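Local coordinates for agarase (PDB 3WZ1), which cleaves the beta-1,4-galactosidic linkages of agarose in an endo fashion, giving neoagarotetraose as its main final product, at residues A[3-8]-A[270-275]; A[29-32]-A[38-41]; A[78-81]-A[86-89]. One frame throughout, in Å; residues are numbered along the deposited sequence.

Interaction 1: residues A[3-8]-A[270-275]; sequences ADWDGV and RFYKPV. With NA (sodium ion), chain B.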
loop_
_atom_site.group_PDB
_atom_site.type_symbol
_atom_site.label_atom_id
_atom_site.label_comp_id
_atom_site.label_asym_id
_atom_site.label_seq_id
_atom_site.Cartn_x
_atom_site.Cartn_y
_atom_site.Cartn_z
ATOM N N ALA A 3 -18.324 8.307 9.330
ATOM C CA ALA A 3 -17.175 7.923 8.496
ATOM C C ALA A 3 -17.581 6.845 7.512
ATOM O O ALA A 3 -18.519 6.066 7.739
ATOM C CB ALA A 3 -16.015 7.426 9.346
ATOM N N ASP A 4 -16.866 6.776 6.397
ATOM C CA ASP A 4 -17.177 5.788 5.381
ATOM C C ASP A 4 -17.080 4.352 5.860
ATOM O O ASP A 4 -17.736 3.491 5.312
ATOM C CB ASP A 4 -16.293 5.970 4.147
ATOM C CG ASP A 4 -16.629 7.208 3.334
ATOM O OD1 ASP A 4 -17.764 7.738 3.433
ATOM O OD2 ASP A 4 -15.743 7.653 2.555
ATOM N N TRP A 5 -16.240 4.093 6.865
ATOM C CA TRP A 5 -16.037 2.747 7.431
ATOM C C TRP A 5 -16.977 2.423 8.602
ATOM O O TRP A 5 -16.811 1.402 9.255
ATOM C CB TRP A 5 -14.576 2.568 7.898
ATOM C CG TRP A 5 -14.153 3.626 8.866
ATOM C CD1 TRP A 5 -14.573 3.778 10.163
ATOM C CD2 TRP A 5 -13.242 4.712 8.618
ATOM N NE1 TRP A 5 -14.014 4.889 10.713
ATOM C CE2 TRP A 5 -13.174 5.473 9.797
ATOM C CE3 TRP A 5 -12.473 5.110 7.507
ATOM C CZ2 TRP A 5 -12.385 6.622 9.899
ATOM C CZ3 TRP A 5 -11.691 6.246 7.622
ATOM C CH2 TRP A 5 -11.652 6.980 8.798
ATOM N N ASP A 6 -17.937 3.300 8.896
ATOM C CA ASP A 6 -18.842 3.073 10.033
ATOM C C ASP A 6 -19.583 1.762 9.822
ATOM O O ASP A 6 -20.180 1.523 8.762
ATOM C CB ASP A 6 -19.863 4.210 10.195
ATOM C CG ASP A 6 -19.282 5.478 10.857
ATOM O OD1 ASP A 6 -18.136 5.514 11.377
ATOM O OD2 ASP A 6 -20.009 6.500 10.849
ATOM N N GLY A 7 -19.531 0.911 10.839
ATOM C CA GLY A 7 -20.175 -0.396 10.787
ATOM C C GLY A 7 -19.345 -1.493 10.184
ATOM O O GLY A 7 -19.759 -2.656 10.203
ATOM N N VAL A 8 -18.177 -1.159 9.636
ATOM C CA VAL A 8 -17.304 -2.167 9.029
ATOM C C VAL A 8 -16.319 -2.638 10.093
ATOM O O VAL A 8 -15.413 -1.903 10.491
ATOM C CB VAL A 8 -16.575 -1.622 7.765
ATOM C CG1 VAL A 8 -15.711 -2.686 7.113
ATOM C CG2 VAL A 8 -17.586 -1.012 6.794
ATOM N N ARG A 270 -7.529 3.480 7.236
ATOM C CA ARG A 270 -7.846 3.583 8.640
ATOM C C ARG A 270 -6.888 2.720 9.434
ATOM O O ARG A 270 -6.360 1.695 8.947
ATOM C CB ARG A 270 -9.310 3.223 8.910
ATOM C CG ARG A 270 -9.692 1.771 8.700
ATOM C CD ARG A 270 -11.188 1.540 8.963
ATOM N NE ARG A 270 -11.539 0.137 8.794
ATOM C CZ ARG A 270 -12.589 -0.482 9.344
ATOM N NH1 ARG A 270 -13.388 0.156 10.197
ATOM N NH2 ARG A 270 -12.812 -1.758 9.039
ATOM N N PHE A 271 -6.694 3.134 10.674
ATOM C CA PHE A 271 -5.693 2.549 11.530
ATOM C C PHE A 271 -6.277 2.458 12.918
ATOM O O PHE A 271 -6.902 3.420 13.374
ATOM C CB PHE A 271 -4.438 3.435 11.546
ATOM C CG PHE A 271 -3.971 3.853 10.182
ATOM C CD1 PHE A 271 -4.479 4.983 9.590
ATOM C CD2 PHE A 271 -3.036 3.103 9.490
ATOM C CE1 PHE A 271 -4.076 5.357 8.311
ATOM C CE2 PHE A 271 -2.626 3.479 8.222
ATOM C CZ PHE A 271 -3.141 4.597 7.645
ATOM N N TYR A 272 -6.074 1.324 13.595
ATOM C CA TYR A 272 -6.576 1.163 14.970
ATOM C C TYR A 272 -5.496 0.628 15.882
ATOM O O TYR A 272 -4.694 -0.229 15.482
ATOM C CB TYR A 272 -7.777 0.195 15.021
ATOM C CG TYR A 272 -9.023 0.672 14.302
ATOM C CD1 TYR A 272 -9.174 0.473 12.944
ATOM C CD2 TYR A 272 -10.058 1.335 14.985
ATOM C CE1 TYR A 272 -10.297 0.913 12.273
ATOM C CE2 TYR A 272 -11.183 1.772 14.310
ATOM C CZ TYR A 272 -11.299 1.553 12.957
ATOM O OH TYR A 272 -12.441 1.997 12.290
ATOM N N LYS A 273 -5.540 1.101 17.130
ATOM C CA LYS A 273 -4.644 0.664 18.180
ATOM C C LYS A 273 -5.438 -0.133 19.206
ATOM O O LYS A 273 -6.540 0.264 19.565
ATOM C CB LYS A 273 -4.032 1.871 18.869
ATOM C CG LYS A 273 -3.267 2.778 17.930
ATOM C CD LYS A 273 -1.968 2.155 17.474
ATOM C CE LYS A 273 -0.925 2.065 18.577
ATOM N NZ LYS A 273 0.365 1.506 18.068
ATOM N N PRO A 274 -4.879 -1.248 19.675
ATOM C CA PRO A 274 -5.588 -2.011 20.693
ATOM C C PRO A 274 -5.321 -1.384 22.065
ATOM O O PRO A 274 -4.158 -1.149 22.430
ATOM C CB PRO A 274 -4.986 -3.410 20.542
ATOM C CG PRO A 274 -3.577 -3.161 20.125
ATOM C CD PRO A 274 -3.605 -1.890 19.296
ATOM N N VAL A 275 -6.393 -1.080 22.798
ATOM C CA VAL A 275 -6.303 -0.391 24.075
ATOM C C VAL A 275 -7.227 -1.067 25.082
ATOM O O VAL A 275 -8.215 -1.675 24.705
ATOM C CB VAL A 275 -6.646 1.100 23.951
ATOM C CG1 VAL A 275 -5.725 1.780 22.932
ATOM C CG2 VAL A 275 -8.104 1.299 23.582
HETATM NA NA NA B . -14.019 7.776 1.087
#
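In the GH16 beta-jelly roll of this catalytic domain, the N-terminal coil is pinned to the last strand where Arg-270 lies along Trp-5 and reaches Val-8. The guanidinium grips one carbonyl end-on: NH1 of Arg-270 gives a hydrogen bond of 2.9 Å to Val-8 O, and NH2 of Arg-270 a second of 3.0 Å to the same atom. Val-8 O lies 7° out of the guanidinium plane, shared by the two N-H groups, so that neither bond is straight (N-H...O 146° and 142°); NH1 comes in the carbonyl plane and NH2 well above it. Two overlapping turns, type I from Ala-3 to Asp-6 and type II from Trp-5 to Val-8, bring that oxygen round.

The aliphatic part of Arg-270 covers one face of the indole. Its CB stands 4.1 Å from the centroid of the Trp-5 six-membered ring, a CH-pi contact, and its CD is 3.6 Å from Trp-5 CG. With CG between the backbone N and the carbonyl carbon and the chain extended beyond, the arginine runs past the ring rather than away from it. Ala-3 CB covers the opposite face. NH1 also donates to Tyr-272 OH, while NE forms a salt bridge with Glu-105. Asp-4 OD2 binds sodium at 2.3 Å, together with Asp-28, Gly-72 and Asp-267. Strand 264-276 runs between strands 18-22 and 102-109, and the coil packs beside it.

Interaction 2: residues A[29-32]-A[38-41]; sequences FNYE and KSTR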
loop_
_atom_site.group_PDB
_atom_site.type_symbol
_atom_site.label_atom_id
_atom_site.label_comp_id
_atom_site.label_asym_id
_atom_site.label_seq_id
_atom_site.Cartn_x
_atom_site.Cartn_y
_atom_site.Cartn_z
ATOM N N PHE A 29 -11.296 10.641 3.180
ATOM C CA PHE A 29 -11.118 11.420 1.953
ATOM C C PHE A 29 -12.397 12.101 1.473
ATOM O O PHE A 29 -12.629 12.256 0.279
ATOM C CB PHE A 29 -10.481 10.537 0.858
ATOM C CG PHE A 29 -9.115 10.028 1.238
ATOM C CD1 PHE A 29 -8.060 10.911 1.423
ATOM C CD2 PHE A 29 -8.887 8.666 1.443
ATOM C CE1 PHE A 29 -6.827 10.456 1.809
ATOM C CE2 PHE A 29 -7.647 8.207 1.828
ATOM C CZ PHE A 29 -6.615 9.109 2.000
ATOM N N ASN A 30 -13.194 12.558 2.424
ATOM C CA ASN A 30 -14.405 13.305 2.110
ATOM C C ASN A 30 -14.151 14.807 2.184
ATOM O O ASN A 30 -14.705 15.547 3.013
ATOM C CB ASN A 30 -15.560 12.845 2.998
ATOM C CG ASN A 30 -16.051 11.480 2.609
ATOM O OD1 ASN A 30 -16.011 10.550 3.404
ATOM N ND2 ASN A 30 -16.492 11.342 1.378
ATOM N N TYR A 31 -13.267 15.238 1.303
ATOM C CA TYR A 31 -12.937 16.651 1.136
ATOM C C TYR A 31 -12.377 16.828 -0.258
ATOM O O TYR A 31 -12.078 15.845 -0.958
ATOM C CB TYR A 31 -11.934 17.139 2.183
ATOM C CG TYR A 31 -10.678 16.290 2.343
ATOM C CD1 TYR A 31 -10.651 15.210 3.218
ATOM C CD2 TYR A 31 -9.510 16.609 1.648
ATOM C CE1 TYR A 31 -9.517 14.445 3.358
ATOM C CE2 TYR A 31 -8.365 15.866 1.797
ATOM C CZ TYR A 31 -8.365 14.780 2.654
ATOM O OH TYR A 31 -7.205 14.027 2.814
ATOM N N GLU A 32 -12.227 18.082 -0.673
ATOM C CA GLU A 32 -11.714 18.391 -2.002
ATOM C C GLU A 32 -10.283 18.923 -1.848
ATOM O O GLU A 32 -10.059 19.941 -1.193
ATOM C CB GLU A 32 -12.631 19.403 -2.702
ATOM C CG GLU A 32 -14.019 18.853 -2.996
ATOM C CD GLU A 32 -13.999 17.677 -3.960
ATOM O OE1 GLU A 32 -13.307 17.770 -4.998
ATOM O OE2 GLU A 32 -14.682 16.652 -3.682
ATOM N N LYS A 38 -3.506 20.997 -3.183
ATOM C CA LYS A 38 -4.215 20.149 -2.228
ATOM C C LYS A 38 -5.192 20.967 -1.363
ATOM O O LYS A 38 -5.951 21.772 -1.898
ATOM C CB LYS A 38 -3.216 19.314 -1.414
ATOM C CG LYS A 38 -2.344 18.376 -2.242
ATOM C CD LYS A 38 -3.184 17.327 -2.962
ATOM C CE LYS A 38 -2.325 16.201 -3.529
ATOM N NZ LYS A 38 -1.456 16.665 -4.659
ATOM N N SER A 39 -5.193 20.751 -0.053
ATOM C CA SER A 39 -6.110 21.441 0.852
ATOM C C SER A 39 -5.570 21.433 2.267
ATOM O O SER A 39 -4.668 20.665 2.606
ATOM C CB SER A 39 -7.485 20.799 0.812
ATOM O OG SER A 39 -7.509 19.627 1.609
ATOM N N THR A 40 -6.130 22.300 3.112
ATOM C CA THR A 40 -5.707 22.342 4.501
ATOM C C THR A 40 -5.908 20.965 5.156
ATOM O O THR A 40 -5.025 20.467 5.851
ATOM C CB THR A 40 -6.473 23.426 5.268
ATOM O OG1 THR A 40 -6.302 24.676 4.582
ATOM C CG2 THR A 40 -5.955 23.547 6.666
ATOM N N ARG A 41 -7.056 20.347 4.908
ATOM C CA ARG A 41 -7.348 19.043 5.518
ATOM C C ARG A 41 -6.358 17.982 5.033
ATOM O O ARG A 41 -5.908 17.148 5.817
ATOM C CB ARG A 41 -8.778 18.609 5.206
ATOM C CG ARG A 41 -9.127 17.225 5.748
ATOM C CD ARG A 41 -10.089 17.295 6.917
ATOM N NE ARG A 41 -11.388 17.763 6.434
ATOM C CZ ARG A 41 -12.447 16.993 6.178
ATOM N NH1 ARG A 41 -12.412 15.674 6.374
ATOM N NH2 ARG A 41 -13.568 17.563 5.735
#
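Tyr-31 and Arg-41 form the main contact between the loop following strand 18-22 and the N-terminal turn of the short helix 40-45, on the surface of the GH16 jelly roll. The helix start is marked by Ser-39, its N-cap residue, whose OG is hydrogen-bonded to the backbone N of Phe-42.

The dispersive part is a CH-pi contact: CG of Arg-41 sits 3.7 Å from the centroid of the Tyr-31 ring and 15° off its normal, hence over the face. Arg-41 then bends at chi2 (109°) and chi3, folding its head back over the rim of the same ring, where NH1 of Arg-41 lies 3.6 Å from Tyr-31 CD1. The guanidinium and ring planes are 46° apart, too steep for a flat stack.

The polar groups find their bonds mainly beyond the two segments. Tyr-31 OH is hydrogen-bonded to Asp-27, which fixes the far end of the ring, and the carboxylate of Glu-32 bonds to Ser-70 and Gly-71. Between the segments themselves polar atoms are merely adjacent: NH2 of Arg-41 is 3.6 Å from Asn-30 O, longer than a hydrogen bond, though the positive guanidinium and the carbonyl oxygen would probably still attract weakly.

Van der Waals packing completes the contact at the cap. Ser-39 OG lies 3.6 Å from Tyr-31 CD2, and Ser-39 CB approaches the backbone oxygen Glu-32 O to 3.4 Å.

Interaction 3: residues A[78-81]-A[86-89]; sequences SGRK and QVYL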
loop_
_atom_site.group_PDB
_atom_site.type_symbol
_atom_site.label_atom_id
_atom_site.label_comp_id
_atom_site.label_asym_id
_atom_site.label_seq_id
_atom_site.Cartn_x
_atom_site.Cartn_y
_atom_site.Cartn_z
ATOM N N SER A 78 -1.598 8.555 -13.206
ATOM C CA SER A 78 -0.400 8.226 -13.955
ATOM C C SER A 78 -0.423 8.968 -15.282
ATOM O O SER A 78 -1.491 9.305 -15.819
ATOM C CB SER A 78 -0.293 6.722 -14.189
ATOM O OG SER A 78 -1.409 6.212 -14.898
ATOM N N GLY A 79 0.764 9.215 -15.816
ATOM C CA GLY A 79 0.894 9.810 -17.147
ATOM C C GLY A 79 2.298 9.673 -17.657
ATOM O O GLY A 79 3.224 9.443 -16.885
ATOM N N ARG A 80 2.457 9.794 -18.969
ATOM C CA ARG A 80 3.782 9.768 -19.571
ATOM C C ARG A 80 4.492 11.080 -19.265
ATOM O O ARG A 80 3.891 12.165 -19.399
ATOM C CB ARG A 80 3.685 9.590 -21.080
ATOM C CG ARG A 80 5.035 9.630 -21.799
ATOM C CD ARG A 80 5.930 8.471 -21.428
ATOM N NE ARG A 80 5.390 7.214 -21.921
ATOM C CZ ARG A 80 5.516 6.032 -21.330
ATOM N NH1 ARG A 80 6.193 5.883 -20.184
ATOM N NH2 ARG A 80 4.956 4.965 -21.899
ATOM N N LYS A 81 5.756 10.987 -18.858
ATOM C CA LYS A 81 6.595 12.179 -18.749
ATOM C C LYS A 81 7.010 12.543 -20.173
ATOM O O LYS A 81 7.684 11.736 -20.830
ATOM C CB LYS A 81 7.800 11.905 -17.849
ATOM C CG LYS A 81 8.820 13.033 -17.855
ATOM C CD LYS A 81 9.946 12.792 -16.875
ATOM C CE LYS A 81 10.907 13.980 -16.820
ATOM N NZ LYS A 81 12.084 13.605 -15.991
ATOM N N GLN A 86 9.756 7.726 -18.998
ATOM C CA GLN A 86 9.391 7.736 -17.579
ATOM C C GLN A 86 7.879 7.893 -17.411
ATOM O O GLN A 86 7.182 8.329 -18.328
ATOM C CB GLN A 86 10.114 8.863 -16.818
ATOM C CG GLN A 86 11.636 8.826 -16.931
ATOM C CD GLN A 86 12.275 7.764 -16.060
ATOM O OE1 GLN A 86 12.655 6.694 -16.539
ATOM N NE2 GLN A 86 12.388 8.049 -14.771
ATOM N N VAL A 87 7.405 7.539 -16.223
ATOM C CA VAL A 87 5.991 7.560 -15.869
ATOM C C VAL A 87 5.817 8.417 -14.629
ATOM O O VAL A 87 6.337 8.105 -13.563
ATOM C CB VAL A 87 5.487 6.133 -15.572
ATOM C CG1 VAL A 87 3.992 6.147 -15.342
ATOM C CG2 VAL A 87 5.885 5.152 -16.683
ATOM N N TYR A 88 5.100 9.521 -14.782
ATOM C CA TYR A 88 4.686 10.310 -13.647
ATOM C C TYR A 88 3.591 9.573 -12.891
ATOM O O TYR A 88 2.624 9.116 -13.498
ATOM C CB TYR A 88 4.164 11.682 -14.091
ATOM C CG TYR A 88 5.195 12.708 -14.528
ATOM C CD1 TYR A 88 6.419 12.824 -13.889
ATOM C CD2 TYR A 88 4.873 13.622 -15.522
ATOM C CE1 TYR A 88 7.335 13.804 -14.269
ATOM C CE2 TYR A 88 5.772 14.605 -15.907
ATOM C CZ TYR A 88 6.995 14.679 -15.265
ATOM O OH TYR A 88 7.903 15.671 -15.616
ATOM N N LEU A 89 3.775 9.443 -11.582
ATOM C CA LEU A 89 2.845 8.696 -10.717
ATOM C C LEU A 89 2.546 9.430 -9.422
ATOM O O LEU A 89 3.426 10.084 -8.838
ATOM C CB LEU A 89 3.413 7.304 -10.374
ATOM C CG LEU A 89 3.669 6.377 -11.552
ATOM C CD1 LEU A 89 4.356 5.101 -11.100
ATOM C CD2 LEU A 89 2.357 6.049 -12.247
#
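Gly-79 and Tyr-88 make the hydrogen-bonded pair of an antiparallel beta hairpin, with Ser-78/Leu-89 and Arg-80/Val-87 as the non-hydrogen-bonded pairs beside it. The short strand axes approach to 4.6 Å and run at 156°, close to antiparallel. Gly-79 N donates to Tyr-88 O at 3.0 Å, and Tyr-88 N returns a 2.8 Å bond to Gly-79 O.

Packing is tightest at the buried end, where Ser-78 CB meets Leu-89 CD2 at 3.4 Å, closer than carbons usually come. Ser-78 OG is hydrogen-bonded to Asn-262 O.

Toward the turn the contact becomes more open and more polar. Gln-86 O takes two donors from opposite faces of its carbonyl plane: Lys-81 N at 3.1 Å and NH1 of Arg-80 at 3.2 Å. Arg-80 reaches it by bending at chi2 and chi3, while its NE forms a salt bridge with Asp-253. On the partly exposed face that Tyr-88 occupies, Lys-81 lies across the phenol ring, its CB 3.9 Å from the Tyr-88 ring centroid and 10° off the normal. CG anti to the backbone N (chi1 171°) and an extended chain carry the lysine past Tyr-88 OH to a salt bridge with Glu-61. A serine in place of Tyr-88 would probably strip the methylenes of Lys-81 of their aromatic support and let that chain swing more freely.

Strand 60-62 pairs in parallel with strand 87-94 along its other edge; helix 253-256 packs through Leu-256 against Ser-78, Arg-80 and Val-87, and Met-238 of strand 232-239 touches Ser-78 and Leu-89.

In the fold
Interaction 1 is a buried contact, interaction 2 a surface one, and interaction 3 runs from a buried end to a partly exposed one. Interactions 1 and 3 share a sheet, since strands 264-276 and 73-80 are neighbours in it, yet they lie on opposite sides of the chain's centre, about 33 Å apart between centres. Interactions 1 and 2 touch near one sodium ion, where Asp-4 and Asn-30 meet. The bonding differs accordingly: a guanidinium gripping a coil carbonyl in interaction 1, a CH-pi contact without direct hydrogen bonds in interaction 2, and a backbone ladder in interaction 3. Methylenes over an aromatic face recur in all three.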